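Long-range contacts in twin-arginine translocation pathway signal protein (Burkholderia phytofirmans, PDB 2RJO), which probably serves as a periplasmic sugar-binding protein, exported through the twin-arginine pathway, and holds a beta-D-galactopyranose in its binding pocket: residues Met133-Gly144 with Lys197-Met208; Ala222-Gly232 with Gly243-Pro253. All blocks are in the same frame, centred on the assembly; numbering follows the deposited sequence.

Contact 1 of 2, residues Met133-Gly144 with Lys197-Met208; sequences MGGKGGVVALGG and KIKGVWAANDDM. With GAL (beta-D-galactopyranose), chain B.
Backbone hydrogen bonds between V140, L142, W202 and A204 join strand 137-143 to strand 198-203 and to A204 just beyond it; the strands run parallel at a signed crossing angle of -38°. W202 lies between two residues of its partner: its N gives a nearly straight bond to V140 O (3.1 Å), and its O accepts from L142 N (2.9 Å). L142 O then receives A204 N at 2.8 Å. V140 N to G200 O is a weak bond of 3.4 Å, and nearer the start of the strands K199 N reaches G138 O at 2.7 Å.

Apolar contacts follow on both faces of the sheet. V140 CG2, wedged between its own backbone N and carbonyl carbon, meets V201 CG2 at 3.9 Å, the two side chains crossing at a slant, while V140 CG1 approaches I198 CD1; helix 180-194 covers this face. On the other face A141 CB sits 3.7 Å from W202 CE3, under helix 149-163.

The two strands are the central pair of a parallel four-stranded sheet, part of the alpha/beta architecture of periplasmic binding proteins, and their C-terminal ends point to the sugar. There the selenomethionine M208, bent at its last torsion (chi3 -66°), lays its SE and CE against the backbone of L142 and G143.

Polar side-chain bonds gather at N205, the N-cap of helix 206-218. Its OD1 accepts from M208 N, which stands above the amide's carbonyl plane, while ND2 donates to galactose O2 (3.1 Å, 160°). W178 O is a further, weak partner of ND2.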
loop_
_atom_site.group_PDB
_atom_site.type_symbol
_atom_site.label_atom_id
_atom_site.label_comp_id
_atom_site.label_asym_id
_atom_site.label_seq_id
_atom_site.Cartn_x
_atom_site.Cartn_y
_atom_site.Cartn_z
HETATM N N MSE A 133 -20.937 -10.052 10.834
HETATM C CA MSE A 133 -22.061 -10.686 10.148
HETATM C C MSE A 133 -22.659 -11.840 10.956
HETATM O O MSE A 133 -23.611 -12.480 10.515
HETATM C CB MSE A 133 -21.602 -11.224 8.788
HETATM C CG MSE A 133 -21.191 -10.170 7.770
HETATM SE SE MSE A 133 -20.270 -10.916 6.398
HETATM C CE MSE A 133 -19.526 -9.608 5.756
ATOM N N GLY A 134 -22.110 -12.100 12.135
ATOM C CA GLY A 134 -22.604 -13.207 12.934
ATOM C C GLY A 134 -22.018 -14.500 12.388
ATOM O O GLY A 134 -22.498 -15.593 12.687
ATOM N N GLY A 135 -20.985 -14.364 11.560
ATOM C CA GLY A 135 -20.318 -15.518 10.982
ATOM C C GLY A 135 -21.080 -16.252 9.899
ATOM O O GLY A 135 -20.644 -17.302 9.429
ATOM N N LYS A 136 -22.209 -15.696 9.482
ATOM C CA LYS A 136 -23.045 -16.324 8.465
ATOM C C LYS A 136 -23.552 -15.240 7.518
ATOM O O LYS A 136 -23.821 -14.113 7.948
ATOM C CB LYS A 136 -24.232 -17.009 9.156
ATOM C CG LYS A 136 -25.126 -17.845 8.255
ATOM C CD LYS A 136 -26.289 -18.462 9.060
ATOM C CE LYS A 136 -27.298 -17.398 9.535
ATOM N NZ LYS A 136 -28.157 -16.868 8.418
ATOM N N GLY A 137 -23.678 -15.565 6.239
ATOM C CA GLY A 137 -24.165 -14.565 5.312
ATOM C C GLY A 137 -23.381 -14.480 4.023
ATOM O O GLY A 137 -22.283 -15.034 3.906
ATOM N N GLY A 138 -23.944 -13.763 3.055
ATOM C CA GLY A 138 -23.300 -13.621 1.765
ATOM C C GLY A 138 -22.335 -12.461 1.729
ATOM O O GLY A 138 -22.631 -11.375 2.227
ATOM N N VAL A 139 -21.180 -12.689 1.116
ATOM C CA VAL A 139 -20.155 -11.657 1.029
ATOM C C VAL A 139 -19.608 -11.449 -0.370
ATOM O O VAL A 139 -19.348 -12.407 -1.086
ATOM C CB VAL A 139 -18.974 -12.001 1.945
ATOM C CG1 VAL A 139 -17.970 -10.876 1.938
ATOM C CG2 VAL A 139 -19.482 -12.274 3.352
ATOM N N VAL A 140 -19.449 -10.189 -0.761
ATOM C CA VAL A 140 -18.868 -9.866 -2.057
ATOM C C VAL A 140 -17.496 -9.264 -1.742
ATOM O O VAL A 140 -17.335 -8.621 -0.702
ATOM C CB VAL A 140 -19.723 -8.847 -2.856
ATOM C CG1 VAL A 140 -20.996 -9.507 -3.336
ATOM C CG2 VAL A 140 -20.048 -7.630 -2.001
ATOM N N ALA A 141 -16.512 -9.469 -2.617
ATOM C CA ALA A 141 -15.170 -8.944 -2.374
ATOM C C ALA A 141 -14.547 -8.245 -3.583
ATOM O O ALA A 141 -14.646 -8.722 -4.717
ATOM C CB ALA A 141 -14.258 -10.061 -1.893
ATOM N N LEU A 142 -13.898 -7.113 -3.318
ATOM C CA LEU A 142 -13.253 -6.301 -4.339
ATOM C C LEU A 142 -11.740 -6.401 -4.213
ATOM O O LEU A 142 -11.186 -6.128 -3.154
ATOM C CB LEU A 142 -13.690 -4.845 -4.187
ATOM C CG LEU A 142 -15.170 -4.557 -4.465
ATOM C CD1 LEU A 142 -15.601 -3.313 -3.700
ATOM C CD2 LEU A 142 -15.390 -4.402 -5.969
ATOM N N GLY A 143 -11.073 -6.780 -5.299
ATOM C CA GLY A 143 -9.626 -6.925 -5.264
ATOM C C GLY A 143 -8.836 -5.885 -6.034
ATOM O O GLY A 143 -9.377 -5.154 -6.859
ATOM N N GLY A 144 -7.539 -5.817 -5.763
ATOM C CA GLY A 144 -6.683 -4.861 -6.447
ATOM C C GLY A 144 -6.117 -5.435 -7.731
ATOM O O GLY A 144 -6.461 -6.557 -8.102
ATOM N N LYS A 197 -29.140 -10.940 -0.398
ATOM C CA LYS A 197 -28.151 -11.974 -0.142
ATOM C C LYS A 197 -26.817 -11.396 0.336
ATOM O O LYS A 197 -26.042 -12.089 0.985
ATOM C CB LYS A 197 -27.949 -12.820 -1.402
ATOM C CG LYS A 197 -29.199 -13.598 -1.800
ATOM C CD LYS A 197 -29.019 -14.348 -3.107
ATOM C CE LYS A 197 -29.221 -13.439 -4.317
ATOM N NZ LYS A 197 -30.612 -12.856 -4.384
ATOM N N ILE A 198 -26.562 -10.125 0.028
ATOM C CA ILE A 198 -25.324 -9.469 0.436
ATOM C C ILE A 198 -25.389 -9.005 1.897
ATOM O O ILE A 198 -26.092 -8.046 2.218
ATOM C CB ILE A 198 -25.024 -8.236 -0.451
ATOM C CG1 ILE A 198 -24.870 -8.659 -1.912
ATOM C CG2 ILE A 198 -23.739 -7.561 0.007
ATOM C CD1 ILE A 198 -24.643 -7.496 -2.867
ATOM N N LYS A 199 -24.651 -9.684 2.777
ATOM C CA LYS A 199 -24.623 -9.343 4.206
ATOM C C LYS A 199 -23.307 -8.673 4.611
ATOM O O LYS A 199 -23.081 -8.392 5.786
ATOM C CB LYS A 199 -24.809 -10.609 5.055
ATOM C CG LYS A 199 -26.151 -11.302 4.885
ATOM C CD LYS A 199 -27.296 -10.392 5.302
ATOM C CE LYS A 199 -28.642 -10.994 4.920
ATOM N NZ LYS A 199 -29.764 -10.104 5.356
ATOM N N GLY A 200 -22.439 -8.429 3.636
ATOM C CA GLY A 200 -21.167 -7.798 3.926
ATOM C C GLY A 200 -20.334 -7.540 2.685
ATOM O O GLY A 200 -20.621 -8.073 1.600
ATOM N N VAL A 201 -19.294 -6.724 2.849
ATOM C CA VAL A 201 -18.406 -6.366 1.747
ATOM C C VAL A 201 -16.959 -6.258 2.218
ATOM O O VAL A 201 -16.672 -5.567 3.187
ATOM C CB VAL A 201 -18.788 -5.005 1.142
ATOM C CG1 VAL A 201 -17.940 -4.735 -0.102
ATOM C CG2 VAL A 201 -20.281 -4.963 0.812
ATOM N N TRP A 202 -16.062 -6.950 1.523
ATOM C CA TRP A 202 -14.624 -6.937 1.815
ATOM C C TRP A 202 -13.933 -6.230 0.649
ATOM O O TRP A 202 -14.183 -6.560 -0.515
ATOM C CB TRP A 202 -14.086 -8.372 1.902
ATOM C CG TRP A 202 -12.602 -8.507 2.249
ATOM C CD1 TRP A 202 -12.061 -8.654 3.499
ATOM C CD2 TRP A 202 -11.493 -8.584 1.327
ATOM N NE1 TRP A 202 -10.695 -8.827 3.413
ATOM C CE2 TRP A 202 -10.323 -8.787 2.099
ATOM C CE3 TRP A 202 -11.379 -8.502 -0.067
ATOM C CZ2 TRP A 202 -9.052 -8.916 1.512
ATOM C CZ3 TRP A 202 -10.112 -8.629 -0.650
ATOM C CH2 TRP A 202 -8.968 -8.835 0.144
ATOM N N ALA A 203 -13.075 -5.259 0.955
ATOM C CA ALA A 203 -12.335 -4.520 -0.071
ATOM C C ALA A 203 -10.825 -4.621 0.182
ATOM O O ALA A 203 -10.367 -4.496 1.327
ATOM C CB ALA A 203 -12.764 -3.060 -0.087
ATOM N N ALA A 204 -10.057 -4.849 -0.885
ATOM C CA ALA A 204 -8.605 -4.988 -0.771
ATOM C C ALA A 204 -7.871 -3.707 -0.339
ATOM O O ALA A 204 -6.695 -3.768 0.004
ATOM C CB ALA A 204 -8.022 -5.524 -2.084
ATOM N N ASN A 205 -8.547 -2.559 -0.388
ATOM C CA ASN A 205 -7.959 -1.287 0.063
ATOM C C ASN A 205 -9.079 -0.299 0.388
ATOM O O ASN A 205 -10.239 -0.568 0.087
ATOM C CB ASN A 205 -6.973 -0.725 -0.982
ATOM C CG ASN A 205 -7.651 0.038 -2.104
ATOM O OD1 ASN A 205 -8.729 -0.329 -2.556
ATOM N ND2 ASN A 205 -6.999 1.090 -2.581
ATOM N N ASP A 206 -8.750 0.820 1.032
ATOM C CA ASP A 206 -9.772 1.802 1.396
ATOM C C ASP A 206 -10.506 2.465 0.237
ATOM O O ASP A 206 -11.719 2.651 0.299
ATOM C CB ASP A 206 -9.185 2.914 2.278
ATOM C CG ASP A 206 -8.859 2.438 3.681
ATOM O OD1 ASP A 206 -9.208 1.287 4.013
ATOM O OD2 ASP A 206 -8.257 3.215 4.449
ATOM N N ASP A 207 -9.773 2.834 -0.810
ATOM C CA ASP A 207 -10.391 3.496 -1.946
ATOM C C ASP A 207 -11.554 2.676 -2.506
ATOM O O ASP A 207 -12.622 3.222 -2.751
ATOM C CB ASP A 207 -9.355 3.765 -3.043
ATOM C CG ASP A 207 -9.677 5.009 -3.853
ATOM O OD1 ASP A 207 -9.856 6.086 -3.243
ATOM O OD2 ASP A 207 -9.749 4.931 -5.102
HETATM N N MSE A 208 -11.350 1.372 -2.687
HETATM C CA MSE A 208 -12.402 0.507 -3.219
HETATM C C MSE A 208 -13.553 0.374 -2.212
HETATM O O MSE A 208 -14.714 0.274 -2.597
HETATM C CB MSE A 208 -11.847 -0.885 -3.590
HETATM C CG MSE A 208 -10.764 -0.886 -4.688
HETATM SE SE MSE A 208 -10.439 -2.501 -5.489
HETATM C CE MSE A 208 -9.760 -3.418 -4.138
HETATM C C1 GAL B . -2.518 1.129 -3.768
HETATM C C2 GAL B . -3.191 0.508 -2.521
HETATM C C3 GAL B . -2.089 0.014 -1.558
HETATM C C4 GAL B . -1.228 -1.031 -2.290
HETATM C C5 GAL B . -0.626 -0.327 -3.539
HETATM C C6 GAL B . 0.224 -1.328 -4.292
HETATM O O1 GAL B . -3.541 1.575 -4.677
HETATM O O2 GAL B . -3.983 1.495 -1.863
HETATM O O3 GAL B . -2.676 -0.591 -0.409
HETATM O O4 GAL B . -2.066 -2.108 -2.707
HETATM O O5 GAL B . -1.689 0.136 -4.435
HETATM O O6 GAL B . 0.769 -0.669 -5.419
#

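Contact 2 of 2, residues Ala222-Gly232 with Gly243-Pro253. With GAL (beta-D-galactopyranose), chain B.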
loop_
_atom_site.group_PDB
_atom_site.type_symbol
_atom_site.label_atom_id
_atom_site.label_comp_id
_atom_site.label_asym_id
_atom_site.label_seq_id
_atom_site.Cartn_x
_atom_site.Cartn_y
_atom_site.Cartn_z
ATOM N N ALA A 222 -25.883 2.373 3.282
ATOM C CA ALA A 222 -24.596 2.721 3.877
ATOM C C ALA A 222 -24.707 2.643 5.398
ATOM O O ALA A 222 -25.528 3.322 6.006
ATOM C CB ALA A 222 -24.184 4.112 3.442
ATOM N N GLY A 223 -23.892 1.799 6.018
ATOM C CA GLY A 223 -23.954 1.664 7.461
ATOM C C GLY A 223 -24.793 0.475 7.904
ATOM O O GLY A 223 -24.762 0.103 9.075
ATOM N N GLN A 224 -25.549 -0.116 6.978
ATOM C CA GLN A 224 -26.387 -1.276 7.292
ATOM C C GLN A 224 -25.696 -2.547 6.813
ATOM O O GLN A 224 -25.995 -3.649 7.270
ATOM C CB GLN A 224 -27.778 -1.148 6.646
ATOM C CG GLN A 224 -28.721 -0.198 7.380
ATOM C CD GLN A 224 -30.105 -0.147 6.762
ATOM O OE1 GLN A 224 -30.739 -1.179 6.555
ATOM N NE2 GLN A 224 -30.578 1.053 6.462
ATOM N N ILE A 225 -24.771 -2.384 5.880
ATOM C CA ILE A 225 -24.004 -3.499 5.366
ATOM C C ILE A 225 -22.553 -3.197 5.742
ATOM O O ILE A 225 -21.989 -2.192 5.309
ATOM C CB ILE A 225 -24.154 -3.616 3.833
ATOM C CG1 ILE A 225 -25.608 -3.947 3.483
ATOM C CG2 ILE A 225 -23.233 -4.703 3.293
ATOM C CD1 ILE A 225 -25.898 -3.906 2.000
ATOM N N PRO A 226 -21.941 -4.053 6.583
ATOM C CA PRO A 226 -20.553 -3.873 7.022
ATOM C C PRO A 226 -19.542 -4.002 5.882
ATOM O O PRO A 226 -19.641 -4.887 5.035
ATOM C CB PRO A 226 -20.391 -4.956 8.080
ATOM C CG PRO A 226 -21.260 -6.042 7.574
ATOM C CD PRO A 226 -22.504 -5.285 7.162
ATOM N N VAL A 227 -18.568 -3.104 5.874
ATOM C CA VAL A 227 -17.545 -3.096 4.844
ATOM C C VAL A 227 -16.183 -2.917 5.475
ATOM O O VAL A 227 -16.062 -2.271 6.518
ATOM C CB VAL A 227 -17.767 -1.935 3.874
ATOM C CG1 VAL A 227 -16.805 -2.047 2.700
ATOM C CG2 VAL A 227 -19.213 -1.916 3.409
ATOM N N THR A 228 -15.159 -3.502 4.857
ATOM C CA THR A 228 -13.795 -3.357 5.353
ATOM C C THR A 228 -12.845 -2.946 4.230
ATOM O O THR A 228 -13.113 -3.186 3.052
ATOM C CB THR A 228 -13.264 -4.650 5.986
ATOM O OG1 THR A 228 -13.248 -5.700 5.013
ATOM C CG2 THR A 228 -14.116 -5.048 7.172
ATOM N N GLY A 229 -11.736 -2.322 4.607
ATOM C CA GLY A 229 -10.759 -1.879 3.635
ATOM C C GLY A 229 -9.350 -2.086 4.154
ATOM O O GLY A 229 -9.129 -2.936 5.012
HETATM N N MSE A 230 -8.401 -1.322 3.632
HETATM C CA MSE A 230 -7.010 -1.417 4.054
HETATM C C MSE A 230 -6.247 -0.215 3.537
HETATM O O MSE A 230 -6.384 0.147 2.377
HETATM C CB MSE A 230 -6.357 -2.718 3.543
HETATM C CG MSE A 230 -6.468 -3.884 4.524
HETATM SE SE MSE A 230 -5.615 -5.420 4.046
HETATM C CE MSE A 230 -6.945 -6.308 3.302
ATOM N N ASP A 231 -5.455 0.393 4.417
ATOM C CA ASP A 231 -4.640 1.565 4.107
ATOM C C ASP A 231 -4.651 2.516 5.298
ATOM O O ASP A 231 -3.625 3.088 5.643
ATOM C CB ASP A 231 -5.144 2.307 2.856
ATOM C CG ASP A 231 -4.628 1.692 1.551
ATOM O OD1 ASP A 231 -3.725 0.833 1.619
ATOM O OD2 ASP A 231 -5.117 2.074 0.464
ATOM N N GLY A 232 -5.813 2.674 5.921
ATOM C CA GLY A 232 -5.927 3.558 7.062
ATOM C C GLY A 232 -5.844 5.019 6.667
ATOM O O GLY A 232 -5.370 5.842 7.439
ATOM N N GLY A 243 -19.168 4.608 11.465
ATOM C CA GLY A 243 -19.818 3.310 11.448
ATOM C C GLY A 243 -20.055 2.709 10.075
ATOM O O GLY A 243 -20.664 1.648 9.955
ATOM N N GLU A 244 -19.567 3.349 9.024
ATOM C CA GLU A 244 -19.799 2.804 7.697
ATOM C C GLU A 244 -18.766 1.777 7.249
ATOM O O GLU A 244 -19.070 0.891 6.438
ATOM C CB GLU A 244 -19.935 3.950 6.704
ATOM C CG GLU A 244 -21.198 4.747 7.009
ATOM C CD GLU A 244 -21.449 5.874 6.045
ATOM O OE1 GLU A 244 -21.195 5.690 4.841
ATOM O OE2 GLU A 244 -21.915 6.945 6.492
ATOM N N LEU A 245 -17.556 1.894 7.796
ATOM C CA LEU A 245 -16.471 0.968 7.503
ATOM C C LEU A 245 -16.200 0.317 8.850
ATOM O O LEU A 245 -16.011 1.025 9.839
ATOM C CB LEU A 245 -15.234 1.733 7.027
ATOM C CG LEU A 245 -14.070 0.904 6.480
ATOM C CD1 LEU A 245 -14.448 0.309 5.126
ATOM C CD2 LEU A 245 -12.853 1.780 6.328
ATOM N N VAL A 246 -16.202 -1.012 8.922
ATOM C CA VAL A 246 -15.964 -1.650 10.212
ATOM C C VAL A 246 -14.497 -1.844 10.573
ATOM O O VAL A 246 -14.165 -2.010 11.746
ATOM C CB VAL A 246 -16.699 -3.001 10.325
ATOM C CG1 VAL A 246 -18.188 -2.781 10.135
ATOM C CG2 VAL A 246 -16.182 -3.974 9.310
ATOM N N ALA A 247 -13.613 -1.798 9.581
ATOM C CA ALA A 247 -12.191 -1.970 9.851
ATOM C C ALA A 247 -11.302 -1.646 8.666
ATOM O O ALA A 247 -11.740 -1.659 7.519
ATOM C CB ALA A 247 -11.918 -3.391 10.319
ATOM N N SER A 248 -10.042 -1.351 8.968
ATOM C CA SER A 248 -9.033 -1.058 7.962
ATOM C C SER A 248 -7.671 -1.385 8.584
ATOM O O SER A 248 -7.590 -1.836 9.734
ATOM C CB SER A 248 -9.095 0.416 7.564
ATOM O OG SER A 248 -8.165 0.711 6.540
ATOM N N VAL A 249 -6.602 -1.167 7.829
ATOM C CA VAL A 249 -5.267 -1.424 8.343
ATOM C C VAL A 249 -4.380 -0.261 7.919
ATOM O O VAL A 249 -4.303 0.078 6.740
ATOM C CB VAL A 249 -4.703 -2.763 7.811
ATOM C CG1 VAL A 249 -3.343 -3.042 8.443
ATOM C CG2 VAL A 249 -5.675 -3.902 8.139
ATOM N N ASP A 250 -3.727 0.366 8.891
ATOM C CA ASP A 250 -2.875 1.510 8.611
ATOM C C ASP A 250 -1.425 1.132 8.316
ATOM O O ASP A 250 -0.716 0.623 9.192
ATOM C CB ASP A 250 -2.945 2.485 9.785
ATOM C CG ASP A 250 -2.441 3.863 9.425
ATOM O OD1 ASP A 250 -2.129 4.098 8.234
ATOM O OD2 ASP A 250 -2.364 4.715 10.331
ATOM N N TRP A 251 -1.009 1.371 7.069
ATOM C CA TRP A 251 0.347 1.076 6.606
ATOM C C TRP A 251 1.204 2.308 6.848
ATOM O O TRP A 251 2.426 2.254 6.779
ATOM C CB TRP A 251 0.373 0.800 5.099
ATOM C CG TRP A 251 -0.670 -0.145 4.550
ATOM C CD1 TRP A 251 -1.500 0.096 3.489
ATOM C CD2 TRP A 251 -0.911 -1.506 4.941
ATOM N NE1 TRP A 251 -2.231 -1.027 3.191
ATOM C CE2 TRP A 251 -1.891 -2.027 4.064
ATOM C CE3 TRP A 251 -0.392 -2.341 5.939
ATOM C CZ2 TRP A 251 -2.363 -3.344 4.158
ATOM C CZ3 TRP A 251 -0.865 -3.654 6.031
ATOM C CH2 TRP A 251 -1.838 -4.139 5.144
ATOM N N ASP A 252 0.540 3.424 7.110
ATOM C CA ASP A 252 1.220 4.685 7.340
ATOM C C ASP A 252 1.985 5.078 6.074
ATOM O O ASP A 252 3.214 5.048 6.028
ATOM C CB ASP A 252 2.183 4.565 8.515
ATOM C CG ASP A 252 2.475 5.898 9.148
ATOM O OD1 ASP A 252 2.251 6.933 8.477
ATOM O OD2 ASP A 252 2.938 5.908 10.307
ATOM N N PRO A 253 1.245 5.423 5.011
ATOM C CA PRO A 253 1.845 5.824 3.738
ATOM C C PRO A 253 2.775 7.016 3.921
ATOM O O PRO A 253 3.837 7.080 3.308
ATOM C CB PRO A 253 0.631 6.122 2.856
ATOM C CG PRO A 253 -0.477 6.395 3.842
ATOM C CD PRO A 253 -0.222 5.384 4.912
HETATM C C1 GAL B . -2.518 1.129 -3.768
HETATM C C2 GAL B . -3.191 0.508 -2.521
HETATM C C3 GAL B . -2.089 0.014 -1.558
HETATM C C4 GAL B . -1.228 -1.031 -2.290
HETATM C C5 GAL B . -0.626 -0.327 -3.539
HETATM C C6 GAL B . 0.224 -1.328 -4.292
HETATM O O1 GAL B . -3.541 1.575 -4.677
HETATM O O2 GAL B . -3.983 1.495 -1.863
HETATM O O3 GAL B . -2.676 -0.591 -0.409
HETATM O O4 GAL B . -2.066 -2.108 -2.707
HETATM O O5 GAL B . -1.689 0.136 -4.435
HETATM O O6 GAL B . 0.769 -0.669 -5.419
HETATM O O HOH W 1 -21.546 0.632 5.269
HETATM O O HOH W 2 -3.251 7.415 8.301
#
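The sugar pocket of this periplasmic binding protein is lined in part by the contact of D231 with W251, where the chain leaving strand 227-228 runs beside strand 248-250. D231 grips two neighbouring hydroxyls of galactose with one carboxylate: O3 donates to OD1 and O2 to OD2, each at 2.7 Å. W251 NE1 also reaches OD1, in a weak, bent bond of 2.9 Å; the oxygen lies at the edge of the indole, near its plane, and the carboxylate is turned 71° against the ring. The rings of W95 and Y121 meet W251 edge-to-face.

Beside D231, the selenomethionine M230 crosses the same indole at a slant, a Met-aromatic contact with SE 3.9 Å from W251 CZ2, while its CG packs on V249 CG2. Farther from the sugar, backbone bonds take over: V246 N to V227 O (2.7 Å) and G229 N to A247 O (3.0 Å). P226 CB touches V246 CG1, and L245, with CG anti to its backbone N (chi1 -171°), brings CD1 against V227. At the far end a bridging water accepts from G223 N and donates to I225 O and E244 O, while the E244 carboxylate is paired with R217. Behind the pocket, S248 OG, also bonded to D206, accepts from G232 N at 3.1 Å.

Overall arrangement
Both contacts are largely buried and reach the same parallel sheet, in which strands 198-203 and 227-228 are neighbours. Contact 1 joins regular strands within that sheet, so backbone bonds and apolar side chains on two faces dominate; contact 2 binds one of its two outermost strands, 227-228, to a chain that enters the other, mixed sheet through strand 248-250, and its pairing is more broken, with a water and side-chain oxygens filling in. D206 ties them together, its OD1 probably hydrogen-bonded to S248 OG and its N to M230 O. Both end at galactose, but contact 1 supplies a neutral amide and contact 2 a carboxylate with an indole beside it.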